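Local atomic coordinates of sulfur oxidation protein SOXB (Thermus thermophilus, PDB entry 2WDD), a protein that hydrolyses a sulfur-sulfur bond in the Sox pathway of sulfur oxidation, using an active site built on two manganese ions. Residues N264-D269 with T287-P292; A29-F34 with L281-H286; P292-V297 with L327-L332. One frame throughout, in Å; residues are numbered along the deposited sequence. Where two conformers were deposited one is given.

Overall arrangement
The three contacts cluster in the two-sheet domain of the chain, with centres about 10 to 12 Å apart. Interaction 2 faces strand 29-34 of one sheet against strand 281-284 of the other. Interaction 1 follows where that second strand runs out, setting the metal-binding loop 287-292 against the start of helix 266-273. Pro292 belongs to both interaction 1 and interaction 3, which brings 292-297 to strand 323-333 at the border of the first sheet. Along the chain, the segments of interactions 1 and 2 alternate, and both are complete before interaction 3 is. The result is a sandwich interior ending in two manganese sites, with a water shared by interactions 1 and 2.

Interaction 1 of 3, residues N264-D269 with T287-P292; sequences NGMQLD and THDLTP. With MN (manganese (II) ion), chain G.
Met266 and Thr287 meet through backbone and side chain at once. The N-H of Met266, in the first turn of helix 266-273, points almost straight at Thr287 OG1 (N to OG1 3.0 Å, N-H...O angle 165°). With chi1 at 42°, that hydroxyl sits between the threonine's own N and carbonyl carbon, while CG2 swings the other way and rests against the backbone of Gly265, 3.8 Å from its CA. Gly265 is the N-cap residue of the helix, and with its backbone turned as it is, a CB would collide with the carbonyl O of Asn264.

Thr287 OG1 in turn donates a hydrogen bond to Asp289 OD2, 2.7 Å away, from above the carboxylate plane. A water adds a second bond to the same oxygen, 2.8 Å from Asp289 OD2, and accepts one from Gln267 NE2, so helix and loop are also bridged on that flank. The Met266 side chain runs obliquely across the carboxylate. It is extended until chi3, where a turn (68°) brings the methyl CE back to 3.4 Å from Asp289 OD2; one atom earlier, SD approaches Thr291 CG2 at 4.1 Å, the two side chains meeting tip to tip. Ile302 and Ala304 of strand 300-304 also pack on the Met266 side chain, and Thr291 OG1 is taken by the backbone N of Ala304.

His288, between the two gripping residues, turns from the helix to bind a manganese ion through NE2 at 2.2 Å, alongside Asp36, His38 and Asp132. The signature Gly-His-Thr-His of the loop thus alternates metal ligands with a helix-anchoring threonine. Chemically, the contact is a chain of hydrogen bonds, all donated in one direction, from amide to hydroxyl to carboxylate; the helix start would probably help stabilise a negative charge on Asp289.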
ATOM      1  N   ASN A 264      -2.236  10.452   2.929  1.00  9.14           N
ATOM      2  CA  ASN A 264      -3.262  10.964   2.019  1.00  9.18           C
ATOM      3  C   ASN A 264      -3.243  10.258   0.669  1.00 12.03           C
ATOM      4  O   ASN A 264      -4.255  10.256  -0.033  1.00 10.32           O
ATOM      5  CB  ASN A 264      -3.030  12.455   1.694  1.00  9.64           C
ATOM      6  CG  ASN A 264      -3.408  13.394   2.824  1.00 17.33           C
ATOM      7  OD1 ASN A 264      -4.422  13.221   3.488  1.00 15.62           O
ATOM      8  ND2 ASN A 264      -2.636  14.473   2.963  1.00 16.14           N
ATOM      9  N   GLY A 265      -2.053   9.816   0.248  1.00 10.43           N
ATOM     10  CA  GLY A 265      -1.790   9.302  -1.091  1.00 10.25           C
ATOM     11  C   GLY A 265      -0.905  10.352  -1.762  1.00 12.42           C
ATOM     12  O   GLY A 265      -1.128  11.551  -1.573  1.00 11.58           O
ATOM     13  N   MET A 266       0.098   9.932  -2.526  1.00  8.06           N
ATOM     14  CA  MET A 266       1.029  10.897  -3.100  1.00  7.74           C
ATOM     15  C   MET A 266       0.472  11.981  -4.010  1.00 10.59           C
ATOM     16  O   MET A 266       0.987  13.096  -4.001  1.00  9.52           O
ATOM     17  CB  MET A 266       2.242  10.213  -3.722  1.00  9.17           C
ATOM     18  CG  MET A 266       3.426  11.152  -3.869  1.00 10.26           C
ATOM     19  SD  MET A 266       4.931  10.274  -4.342  1.00 11.79           S
ATOM     20  CE  MET A 266       4.562   9.730  -6.001  1.00 10.39           C
ATOM     21  N   GLN A 267      -0.544  11.670  -4.811  1.00  8.96           N
ATOM     22  CA  GLN A 267      -1.091  12.676  -5.718  1.00  8.49           C
ATOM     23  C   GLN A 267      -1.845  13.726  -4.922  1.00 12.64           C
ATOM     24  O   GLN A 267      -1.767  14.922  -5.220  1.00 12.62           O
ATOM     25  CB  GLN A 267      -2.003  12.034  -6.761  1.00  8.93           C
ATOM     26  CG  GLN A 267      -1.296  10.962  -7.599  1.00  9.67           C
ATOM     27  CD  GLN A 267      -0.013  11.480  -8.228  1.00 14.19           C
ATOM     28  OE1 GLN A 267      -0.015  12.511  -8.902  1.00 11.24           O
ATOM     29  NE2 GLN A 267       1.089  10.761  -8.020  1.00 11.91           N
ATOM     30  N   LEU A 268      -2.549  13.291  -3.885  1.00  9.98           N
ATOM     31  CA  LEU A 268      -3.239  14.244  -3.027  1.00 10.63           C
ATOM     32  C   LEU A 268      -2.204  15.100  -2.285  1.00 13.03           C
ATOM     33  O   LEU A 268      -2.364  16.310  -2.146  1.00 13.00           O
ATOM     34  CB  LEU A 268      -4.174  13.523  -2.065  1.00 10.62           C
ATOM     35  CG  LEU A 268      -4.951  14.402  -1.088  1.00 13.35           C
ATOM     36  CD1 LEU A 268      -5.643  15.571  -1.814  1.00 13.41           C
ATOM     37  CD2 LEU A 268      -5.970  13.537  -0.341  1.00 15.46           C
ATOM     38  N   ASP A 269      -1.116  14.480  -1.838  1.00  9.74           N
ATOM     39  CA  ASP A 269      -0.061  15.240  -1.190  1.00  9.59           C
ATOM     40  C   ASP A 269       0.486  16.295  -2.154  1.00 13.75           C
ATOM     41  O   ASP A 269       0.797  17.414  -1.735  1.00 12.18           O
ATOM     42  CB  ASP A 269       1.076  14.319  -0.762  1.00 10.73           C
ATOM     43  CG  ASP A 269       0.746  13.513   0.480  1.00 12.66           C
ATOM     44  OD1 ASP A 269      -0.094  13.974   1.290  1.00 13.30           O
ATOM     45  OD2 ASP A 269       1.389  12.455   0.677  1.00 12.58           O
ATOM     46  N   THR A 287      -0.014   5.323  -1.347  1.00  7.88           N
ATOM     47  CA  THR A 287       0.044   4.913  -2.739  1.00  6.61           C
ATOM     48  C   THR A 287       1.149   3.885  -3.047  1.00  9.24           C
ATOM     49  O   THR A 287       1.208   3.348  -4.163  1.00  9.02           O
ATOM     50  CB  THR A 287       0.072   6.127  -3.688  1.00 10.34           C
ATOM     51  OG1 THR A 287       0.950   7.130  -3.155  1.00  9.65           O
ATOM     52  CG2 THR A 287      -1.331   6.728  -3.839  1.00  8.84           C
ATOM     53  N   HIS A 288       1.941   3.535  -2.033  1.00  7.76           N
ATOM     54  CA  HIS A 288       2.968   2.502  -2.154  1.00  7.57           C
ATOM     55  C   HIS A 288       3.994   2.841  -3.240  1.00  9.66           C
ATOM     56  O   HIS A 288       4.538   1.949  -3.898  1.00 10.72           O
ATOM     57  CB  HIS A 288       2.323   1.136  -2.451  1.00  7.17           C
ATOM     58  CG  HIS A 288       1.436   0.614  -1.354  1.00  9.10           C
ATOM     59  ND1 HIS A 288       1.085  -0.716  -1.253  1.00  9.93           N
ATOM     60  CD2 HIS A 288       0.836   1.239  -0.312  1.00  9.72           C
ATOM     61  CE1 HIS A 288       0.307  -0.887  -0.195  1.00  9.59           C
ATOM     62  NE2 HIS A 288       0.149   0.281   0.399  1.00  9.63           N
ATOM     63  N   ASP A 289       4.273   4.134  -3.402  1.00  7.18           N
ATOM     64  CA  ASP A 289       5.223   4.603  -4.412  1.00  7.28           C
ATOM     65  C   ASP A 289       6.681   4.516  -3.974  1.00 10.38           C
ATOM     66  O   ASP A 289       6.985   4.362  -2.780  1.00  8.07           O
ATOM     67  CB  ASP A 289       4.891   6.055  -4.767  1.00  8.96           C
ATOM     68  CG  ASP A 289       3.601   6.177  -5.560  1.00 11.08           C
ATOM     69  OD1 ASP A 289       3.498   5.496  -6.600  1.00 12.71           O
ATOM     70  OD2 ASP A 289       2.704   6.952  -5.170  1.00 11.98           O
ATOM     71  N   LEU A 290       7.581   4.658  -4.954  1.00  9.01           N
ATOM     72  CA  LEU A 290       9.025   4.722  -4.708  1.00  9.43           C
ATOM     73  C   LEU A 290       9.563   5.975  -5.398  1.00 11.80           C
ATOM     74  O   LEU A 290       9.242   6.225  -6.564  1.00 10.92           O
ATOM     75  CB  LEU A 290       9.750   3.486  -5.267  1.00 10.03           C
ATOM     76  CG  LEU A 290       9.774   2.276  -4.324  1.00 14.44           C
ATOM     77  CD1 LEU A 290       9.984   0.992  -5.111  1.00 15.17           C
ATOM     78  CD2 LEU A 290      10.848   2.450  -3.244  1.00 15.71           C
ATOM     79  N   THR A 291      10.346   6.768  -4.667  1.00  8.87           N
ATOM     80  CA  THR A 291      10.937   7.993  -5.216  1.00  8.86           C
ATOM     81  C   THR A 291      12.432   8.053  -4.863  1.00 11.91           C
ATOM     82  O   THR A 291      12.815   8.632  -3.846  1.00 11.55           O
ATOM     83  CB  THR A 291      10.233   9.255  -4.680  1.00 11.54           C
ATOM     84  OG1 THR A 291      10.248   9.241  -3.249  1.00 10.26           O
ATOM     85  CG2 THR A 291       8.804   9.321  -5.174  1.00 10.94           C
ATOM     86  N   PRO A 292      13.293   7.460  -5.704  1.00  9.11           N
ATOM     87  CA  PRO A 292      14.738   7.459  -5.448  1.00  9.00           C
ATOM     88  C   PRO A 292      15.323   8.861  -5.322  1.00 11.81           C
ATOM     89  O   PRO A 292      16.326   9.059  -4.631  1.00 12.22           O
ATOM     90  CB  PRO A 292      15.298   6.725  -6.658  1.00 10.83           C
ATOM     91  CG  PRO A 292      14.190   5.739  -7.006  1.00 14.40           C
ATOM     92  CD  PRO A 292      12.928   6.563  -6.814  1.00 10.88           C
TER
HETATM   93 MN    MN G1580      -1.167   0.711   2.139  0.90  8.37          MN
HETATM   94  O   HOH W   1       0.675   8.283  -6.589  1.00 13.47           O
HETATM   95  O   HOH W   2      -2.450   2.102   1.273  0.75  7.96           O

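Interaction 2 of 3, residues A29-F34 with L281-H286; sequences ATLLYF and LILSGH. With MN (manganese (II) ion), chain H.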
ATOM      1  N   ALA A  29      19.728  16.619  10.536  1.00 17.77           N
ATOM      2  CA  ALA A  29      18.762  15.631  11.000  1.00 17.03           C
ATOM      3  C   ALA A  29      18.586  14.545   9.962  1.00 18.22           C
ATOM      4  O   ALA A  29      18.702  14.790   8.761  1.00 18.00           O
ATOM      5  CB  ALA A  29      17.420  16.300  11.278  1.00 17.99           C
ATOM      6  N   THR A  30      18.280  13.348  10.431  1.00 13.98           N
ATOM      7  CA  THR A  30      18.041  12.245   9.523  1.00 13.38           C
ATOM      8  C   THR A  30      16.709  11.622   9.854  1.00 15.35           C
ATOM      9  O   THR A  30      16.446  11.291  11.007  1.00 14.71           O
ATOM     10  CB  THR A  30      19.136  11.192   9.598  1.00 20.32           C
ATOM     11  OG1 THR A  30      20.378  11.776   9.182  1.00 19.59           O
ATOM     12  CG2 THR A  30      18.794  10.003   8.682  1.00 17.59           C
ATOM     13  N   LEU A  31      15.890  11.427   8.826  1.00 11.67           N
ATOM     14  CA  LEU A  31      14.606  10.754   8.988  1.00 11.40           C
ATOM     15  C   LEU A  31      14.742   9.366   8.357  1.00 14.03           C
ATOM     16  O   LEU A  31      15.232   9.222   7.228  1.00 13.43           O
ATOM     17  CB  LEU A  31      13.479  11.543   8.313  1.00 10.87           C
ATOM     18  CG  LEU A  31      13.389  13.044   8.625  1.00 13.60           C
ATOM     19  CD1 LEU A  31      12.224  13.671   7.896  1.00 14.28           C
ATOM     20  CD2 LEU A  31      13.267  13.263  10.134  1.00 15.92           C
ATOM     21  N   LEU A  32      14.377   8.340   9.119  1.00  9.87           N
ATOM     22  CA  LEU A  32      14.400   6.955   8.651  1.00 10.24           C
ATOM     23  C   LEU A  32      12.923   6.618   8.524  1.00 12.54           C
ATOM     24  O   LEU A  32      12.208   6.506   9.523  1.00 12.03           O
ATOM     25  CB  LEU A  32      15.108   6.042   9.648  1.00  9.98           C
ATOM     26  CG  LEU A  32      16.562   6.495   9.894  1.00 13.24           C
ATOM     27  CD1 LEU A  32      17.243   5.664  10.989  1.00 13.15           C
ATOM     28  CD2 LEU A  32      17.376   6.465   8.588  1.00 13.85           C
ATOM     29  N   TYR A  33      12.458   6.574   7.281  1.00  9.51           N
ATOM     30  CA  TYR A  33      11.043   6.469   6.981  1.00  8.74           C
ATOM     31  C   TYR A  33      10.648   5.213   6.219  1.00 11.50           C
ATOM     32  O   TYR A  33      11.273   4.848   5.229  1.00 11.20           O
ATOM     33  CB  TYR A  33      10.682   7.705   6.145  1.00  9.82           C
ATOM     34  CG  TYR A  33       9.340   7.677   5.462  1.00  9.15           C
ATOM     35  CD1 TYR A  33       8.172   7.497   6.194  1.00 10.53           C
ATOM     36  CD2 TYR A  33       9.229   7.938   4.087  1.00  9.33           C
ATOM     37  CE1 TYR A  33       6.929   7.495   5.569  1.00 10.50           C
ATOM     38  CE2 TYR A  33       7.990   7.944   3.458  1.00 10.51           C
ATOM     39  CZ  TYR A  33       6.846   7.731   4.210  1.00 11.52           C
ATOM     40  OH  TYR A  33       5.616   7.717   3.588  1.00 10.81           O
ATOM     41  N   PHE A  34       9.585   4.568   6.678  1.00  9.46           N
ATOM     42  CA  PHE A  34       9.012   3.440   5.950  1.00  9.82           C
ATOM     43  C   PHE A  34       7.505   3.581   6.101  1.00 11.53           C
ATOM     44  O   PHE A  34       7.029   4.272   7.001  1.00 10.38           O
ATOM     45  CB  PHE A  34       9.504   2.090   6.473  1.00 11.27           C
ATOM     46  CG  PHE A  34       9.067   1.786   7.876  1.00 11.64           C
ATOM     47  CD1 PHE A  34       7.942   1.007   8.122  1.00 13.78           C
ATOM     48  CD2 PHE A  34       9.775   2.296   8.956  1.00 13.46           C
ATOM     49  CE1 PHE A  34       7.540   0.731   9.430  1.00 13.67           C
ATOM     50  CE2 PHE A  34       9.364   2.042  10.263  1.00 15.68           C
ATOM     51  CZ  PHE A  34       8.255   1.237  10.497  1.00 13.51           C
ATOM     52  N   LEU A 281       8.636  19.328   3.512  1.00 10.83           N
ATOM     53  CA  LEU A 281       8.841  17.975   3.046  1.00 10.17           C
ATOM     54  C   LEU A 281       7.591  17.177   3.378  1.00 11.97           C
ATOM     55  O   LEU A 281       7.002  17.369   4.442  1.00 11.13           O
ATOM     56  CB  LEU A 281      10.020  17.355   3.797  1.00  9.87           C
ATOM     57  CG  LEU A 281      10.287  15.855   3.622  1.00 12.94           C
ATOM     58  CD1 LEU A 281      10.693  15.566   2.180  1.00 13.51           C
ATOM     59  CD2 LEU A 281      11.369  15.364   4.600  1.00 12.96           C
ATOM     60  N   ILE A 282       7.204  16.283   2.474  1.00  9.40           N
ATOM     61  CA  ILE A 282       6.074  15.375   2.707  1.00  8.93           C
ATOM     62  C   ILE A 282       6.625  13.967   2.532  1.00 11.28           C
ATOM     63  O   ILE A 282       7.267  13.683   1.513  1.00  9.73           O
ATOM     64  CB  ILE A 282       4.883  15.584   1.730  1.00 10.64           C
ATOM     65  CG1 ILE A 282       4.268  16.973   1.909  1.00 10.76           C
ATOM     66  CG2 ILE A 282       3.789  14.523   1.999  1.00 10.10           C
ATOM     67  CD1 ILE A 282       3.263  17.358   0.838  1.00 11.62           C
ATOM     68  N   LEU A 283       6.365  13.107   3.518  1.00  9.13           N
ATOM     69  CA  LEU A 283       6.719  11.688   3.495  1.00  8.53           C
ATOM     70  C   LEU A 283       5.359  11.063   3.135  1.00 11.25           C
ATOM     71  O   LEU A 283       4.432  11.038   3.955  1.00 10.19           O
ATOM     72  CB  LEU A 283       7.222  11.232   4.872  1.00  7.78           C
ATOM     73  CG  LEU A 283       8.519  11.953   5.289  1.00 10.27           C
ATOM     74  CD1 LEU A 283       8.972  11.554   6.688  1.00 10.72           C
ATOM     75  CD2 LEU A 283       9.644  11.730   4.245  1.00 13.67           C
ATOM     76  N   SER A 284       5.244  10.640   1.877  1.00  8.76           N
ATOM     77  CA  SER A 284       3.984  10.160   1.308  0.50  7.82           C
ATOM     78  C   SER A 284       3.764   8.658   1.330  1.00 11.07           C
ATOM     79  O   SER A 284       4.409   7.915   0.583  1.00 10.37           O
ATOM     80  CB  SER A 284       3.845  10.631  -0.153  0.50  8.32           C
ATOM     81  OG  SER A 284       3.773  12.041  -0.276  0.50  8.26           O
ATOM     82  N   GLY A 285       2.804   8.224   2.136  1.00  7.82           N
ATOM     83  CA  GLY A 285       2.423   6.823   2.200  1.00  7.76           C
ATOM     84  C   GLY A 285       1.176   6.599   1.360  1.00 10.69           C
ATOM     85  O   GLY A 285       0.819   7.424   0.528  1.00  8.85           O
ATOM     86  N   HIS A 286       0.509   5.474   1.606  1.00  8.34           N
ATOM     87  CA  HIS A 286      -0.751   5.119   0.954  1.00  7.92           C
ATOM     88  C   HIS A 286      -0.705   4.601  -0.478  1.00 10.16           C
ATOM     89  O   HIS A 286      -1.345   3.600  -0.816  1.00  9.55           O
ATOM     90  CB  HIS A 286      -1.805   6.220   1.069  1.00  7.99           C
ATOM     91  CG  HIS A 286      -3.147   5.788   0.555  1.00 10.60           C
ATOM     92  ND1 HIS A 286      -3.858   4.759   1.135  1.00 11.37           N
ATOM     93  CD2 HIS A 286      -3.847   6.161  -0.542  1.00 11.45           C
ATOM     94  CE1 HIS A 286      -4.954   4.533   0.432  1.00 10.72           C
ATOM     95  NE2 HIS A 286      -4.977   5.375  -0.587  1.00 11.10           N
TER
HETATM   96 MN    MN H1581      -3.421   3.207   2.792  0.90  7.88          MN
HETATM   97  O   HOH W   3       3.829   8.538   5.374  1.00 13.09           O
HETATM   98  O   HOH W   2      -2.450   2.102   1.273  0.75  7.96           O
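Strands 29-34 and 281-284 run in roughly the same direction, 33° apart, with their axes 8.6 Å from each other: these are strands of two different sheets, laid face to face in the beta sandwich of the metallophosphoesterase-type fold found in the 5'-nucleotidase family. The space between them is filled by side chains that alternate inward from each strand.

Tyr33 carries most of the contact. CG lies anti to the backbone N (chi1 167°), which sends the ring across the gap alongside Leu283, the two side chains pointing opposite ways. Leu283 CB sits over the middle of one ring face, 3.6 Å from the centroid and only 13° off the normal, a CH-pi contact; the two methyls of Leu283 continue back along the ring toward its CG and CD2. One layer down, Leu31 CD1 meets Leu281 CD2 tip to tip at 3.8 Å, while the Leu31 and Leu283 side chains cross at a slant, CD1 to CD1. Val259 of the neighbouring strand 257-262 touches both leucines of 281-284.

The phenol oxygen reaches the backbone where the strand ends, Tyr33 OH lying 3.1 Å from Ser284 C, yet its hydrogen bond is with a water. That water is 2.7 Å from Tyr33 OH and donates to Leu283 O at 2.9 Å, tying ring and strand together.

Beyond Gly285 the chain delivers His286, whose ND1 binds a manganese ion at 2.3 Å together with Asp132, His163 and His263. Its carbonyl contributes as well: the water ligand common to both manganese ions donates a hydrogen bond to His286 O, 2.8 Å away.

Interaction 3 of 3, residues P292-V297 with L327-L332; sequences PRPWRV and LRVRVL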
ATOM      1  N   PRO A 292      13.293   7.460  -5.704  1.00  9.11           N
ATOM      2  CA  PRO A 292      14.738   7.459  -5.448  1.00  9.00           C
ATOM      3  C   PRO A 292      15.323   8.861  -5.322  1.00 11.81           C
ATOM      4  O   PRO A 292      16.326   9.059  -4.631  1.00 12.22           O
ATOM      5  CB  PRO A 292      15.298   6.725  -6.658  1.00 10.83           C
ATOM      6  CG  PRO A 292      14.190   5.739  -7.006  1.00 14.40           C
ATOM      7  CD  PRO A 292      12.928   6.563  -6.814  1.00 10.88           C
ATOM      8  N   ARG A 293      14.653   9.828  -5.946  1.00  9.59           N
ATOM      9  CA  ARG A 293      15.019  11.238  -5.854  1.00  8.84           C
ATOM     10  C   ARG A 293      13.711  11.914  -5.456  1.00 11.59           C
ATOM     11  O   ARG A 293      12.640  11.503  -5.916  1.00 10.58           O
ATOM     12  CB  ARG A 293      15.484  11.761  -7.215  1.00  9.79           C
ATOM     13  CG  ARG A 293      16.718  11.067  -7.753  1.00 15.15           C
ATOM     14  CD  ARG A 293      17.255  11.790  -8.982  0.65 15.55           C
ATOM     15  NE  ARG A 293      18.243  10.994  -9.706  0.65 22.29           N
ATOM     16  CZ  ARG A 293      19.543  10.979  -9.429  0.65 40.77           C
ATOM     17  NH1 ARG A 293      20.020  11.704  -8.427  0.65 33.00           N
ATOM     18  NH2 ARG A 293      20.370  10.235 -10.154  0.65 28.47           N
ATOM     19  N   PRO A 294      13.770  12.942  -4.591  1.00  9.41           N
ATOM     20  CA  PRO A 294      12.532  13.591  -4.142  1.00  9.73           C
ATOM     21  C   PRO A 294      11.822  14.324  -5.275  1.00 13.75           C
ATOM     22  O   PRO A 294      12.449  14.797  -6.234  1.00 13.77           O
ATOM     23  CB  PRO A 294      13.016  14.572  -3.068  1.00 11.35           C
ATOM     24  CG  PRO A 294      14.433  14.914  -3.513  1.00 14.02           C
ATOM     25  CD  PRO A 294      14.979  13.621  -4.077  1.00 10.67           C
ATOM     26  N   TRP A 295      10.504  14.401  -5.161  1.00 10.85           N
ATOM     27  CA  TRP A 295       9.676  15.033  -6.166  1.00 10.10           C
ATOM     28  C   TRP A 295       9.421  16.463  -5.711  1.00 13.46           C
ATOM     29  O   TRP A 295       8.880  16.687  -4.630  1.00 12.45           O
ATOM     30  CB  TRP A 295       8.354  14.257  -6.268  1.00  9.17           C
ATOM     31  CG  TRP A 295       7.406  14.743  -7.296  1.00  9.60           C
ATOM     32  CD1 TRP A 295       7.683  15.525  -8.390  1.00 12.42           C
ATOM     33  CD2 TRP A 295       6.022  14.428  -7.370  1.00  9.11           C
ATOM     34  NE1 TRP A 295       6.541  15.735  -9.124  1.00 11.68           N
ATOM     35  CE2 TRP A 295       5.501  15.073  -8.516  1.00 12.13           C
ATOM     36  CE3 TRP A 295       5.159  13.662  -6.576  1.00 10.02           C
ATOM     37  CZ2 TRP A 295       4.157  14.960  -8.890  1.00 11.36           C
ATOM     38  CZ3 TRP A 295       3.827  13.564  -6.943  1.00 11.30           C
ATOM     39  CH2 TRP A 295       3.344  14.191  -8.103  1.00 11.75           C
ATOM     40  N   ARG A 296       9.854  17.427  -6.516  1.00 12.08           N
ATOM     41  CA  ARG A 296       9.680  18.831  -6.180  1.00 12.45           C
ATOM     42  C   ARG A 296       8.321  19.310  -6.706  1.00 15.53           C
ATOM     43  O   ARG A 296       8.066  19.286  -7.916  1.00 15.29           O
ATOM     44  CB  ARG A 296      10.803  19.669  -6.809  1.00 13.37           C
ATOM     45  CG  ARG A 296      10.744  21.137  -6.432  1.00 16.76           C
ATOM     46  CD  ARG A 296      11.089  21.335  -4.976  1.00 19.90           C
ATOM     47  NE  ARG A 296      11.194  22.751  -4.626  1.00 24.58           N
ATOM     48  CZ  ARG A 296      11.428  23.202  -3.398  1.00 36.45           C
ATOM     49  NH1 ARG A 296      11.584  22.353  -2.390  1.00 24.85           N
ATOM     50  NH2 ARG A 296      11.502  24.505  -3.174  1.00 24.14           N
ATOM     51  N   VAL A 297       7.459  19.734  -5.791  1.00 12.49           N
ATOM     52  CA  VAL A 297       6.147  20.272  -6.128  1.00 12.32           C
ATOM     53  C   VAL A 297       5.981  21.573  -5.348  1.00 17.00           C
ATOM     54  O   VAL A 297       6.077  21.581  -4.121  1.00 15.17           O
ATOM     55  CB  VAL A 297       5.011  19.284  -5.785  1.00 15.97           C
ATOM     56  CG1 VAL A 297       3.662  19.888  -6.184  1.00 16.11           C
ATOM     57  CG2 VAL A 297       5.229  17.939  -6.495  1.00 15.35           C
ATOM     58  N   LEU A 327      18.585  18.607   0.938  1.00 12.60           N
ATOM     59  CA  LEU A 327      18.353  17.271   1.470  1.00 11.94           C
ATOM     60  C   LEU A 327      18.989  16.200   0.617  1.00 13.77           C
ATOM     61  O   LEU A 327      19.208  16.383  -0.583  1.00 13.41           O
ATOM     62  CB  LEU A 327      16.850  16.991   1.592  1.00 11.23           C
ATOM     63  CG  LEU A 327      16.082  16.680   0.301  1.00 14.26           C
ATOM     64  CD1 LEU A 327      14.618  16.349   0.651  1.00 14.27           C
ATOM     65  CD2 LEU A 327      16.159  17.833  -0.673  1.00 16.44           C
ATOM     66  N   ARG A 328      19.260  15.066   1.242  1.00 11.95           N
ATOM     67  CA  ARG A 328      19.782  13.911   0.543  1.00 11.77           C
ATOM     68  C   ARG A 328      18.796  12.769   0.791  1.00 15.37           C
ATOM     69  O   ARG A 328      18.454  12.478   1.929  1.00 15.95           O
ATOM     70  CB  ARG A 328      21.164  13.530   1.059  1.00 13.40           C
ATOM     71  CG  ARG A 328      21.787  12.384   0.278  1.00 16.77           C
ATOM     72  CD  ARG A 328      23.130  11.970   0.851  1.00 18.42           C
ATOM     73  NE  ARG A 328      22.998  11.401   2.189  1.00 21.97           N
ATOM     74  CZ  ARG A 328      24.023  11.064   2.965  1.00 36.06           C
ATOM     75  NH1 ARG A 328      25.271  11.214   2.533  1.00 24.58           N
ATOM     76  NH2 ARG A 328      23.799  10.564   4.172  1.00 22.77           N
ATOM     77  N   VAL A 329      18.331  12.145  -0.283  1.00 12.31           N
ATOM     78  CA  VAL A 329      17.367  11.059  -0.181  1.00 11.48           C
ATOM     79  C   VAL A 329      18.009   9.797  -0.720  1.00 13.83           C
ATOM     80  O   VAL A 329      18.586   9.797  -1.815  1.00 13.93           O
ATOM     81  CB  VAL A 329      16.103  11.384  -1.013  1.00 13.34           C
ATOM     82  CG1 VAL A 329      15.167  10.179  -1.073  1.00 12.80           C
ATOM     83  CG2 VAL A 329      15.392  12.629  -0.476  1.00 12.70           C
ATOM     84  N   ARG A 330      17.908   8.715   0.041  1.00 11.61           N
ATOM     85  CA  ARG A 330      18.416   7.435  -0.406  1.00 10.94           C
ATOM     86  C   ARG A 330      17.400   6.358  -0.091  1.00 14.19           C
ATOM     87  O   ARG A 330      16.973   6.224   1.047  1.00 14.33           O
ATOM     88  CB  ARG A 330      19.745   7.093   0.263  1.00 12.59           C
ATOM     89  CG  ARG A 330      20.888   7.999  -0.169  1.00 17.46           C
ATOM     90  CD  ARG A 330      21.247   7.781  -1.633  1.00 18.51           C
ATOM     91  NE  ARG A 330      22.426   8.561  -2.015  1.00 18.87           N
ATOM     92  CZ  ARG A 330      22.365   9.782  -2.533  1.00 29.37           C
ATOM     93  NH1 ARG A 330      21.187  10.354  -2.736  1.00 18.27           N
ATOM     94  NH2 ARG A 330      23.479  10.433  -2.849  1.00 24.09           N
ATOM     95  N   VAL A 331      17.038   5.584  -1.107  1.00  9.97           N
ATOM     96  CA  VAL A 331      16.152   4.445  -0.927  1.00  9.24           C
ATOM     97  C   VAL A 331      17.070   3.282  -0.582  1.00 14.17           C
ATOM     98  O   VAL A 331      17.871   2.850  -1.418  1.00 14.78           O
ATOM     99  CB  VAL A 331      15.374   4.149  -2.232  1.00 11.66           C
ATOM    100  CG1 VAL A 331      14.645   2.789  -2.120  1.00 12.01           C
ATOM    101  CG2 VAL A 331      14.387   5.286  -2.535  1.00 11.83           C
ATOM    102  N   LEU A 332      16.993   2.803   0.656  1.00 11.68           N
ATOM    103  CA  LEU A 332      17.839   1.688   1.093  1.00 11.21           C
ATOM    104  C   LEU A 332      17.092   0.359   0.987  1.00 13.76           C
ATOM    105  O   LEU A 332      16.131   0.114   1.712  1.00 13.53           O
ATOM    106  CB  LEU A 332      18.317   1.903   2.525  1.00 11.68           C
ATOM    107  CG  LEU A 332      18.969   3.256   2.796  1.00 15.63           C
ATOM    108  CD1 LEU A 332      19.309   3.385   4.276  1.00 15.91           C
ATOM    109  CD2 LEU A 332      20.222   3.427   1.928  1.00 17.32           C
TER
HETATM  110  O   HOH W   4      17.694   6.712  -3.696  1.00 13.60           O
HETATM  111  O   HOH W   5      18.159  11.226  -4.436  1.00 17.13           O
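Pro294 and Val329 fit together at the border of the beta sandwich, where the chain entering strand 295-297, an outermost strand of one sheet, passes over strand 323-333, an outermost strand of the other. The latter is also the second arm of an antiparallel hairpin with strand 311-320.

Leu327, Val329 and Val331 turn inward at every second position and form a row of bumps. Val329 is the middle one, and its two methyls do different work. CG2, anti to the carbonyl carbon, pushes against the pyrrolidine of Pro294 and touches three ring carbons at nearly equal range, closest at Pro294 CD (3.8 Å from CG2). CG1 branches the other way and lies beside Pro292 O. The proline ring thus rides over one methyl, with its CG edging on toward Leu327 CD1, a looser contact at 4.4 Å. Farther along, Val331 CG2 meets Pro292 at the backbone side of its ring, 3.7 Å from CA, and only loosely at CB. On the Pro294 side, strand 300-304 extends the opposing surface: Trp301 touches Pro294 and Leu327, and Val303 touches Val329.

Where the two backbones come near, the carbonyl oxygens approach each other, Pro292 O lying 3.7 Å from Val329 O. Two waters bridge the segments. One donates to both oxygens, at 2.8 Å from Pro292 O and 3.0 Å from Val329 O; another donates to Pro292 O and accepts from Val331 N, linking backbones that do not pair directly.

Val329 O has a further partner on its own strand: Arg330 folds back and places NH1 2.8 Å from that oxygen, above the carbonyl plane, while Arg328 CG lies over one face of the guanidinium, offset toward its rim.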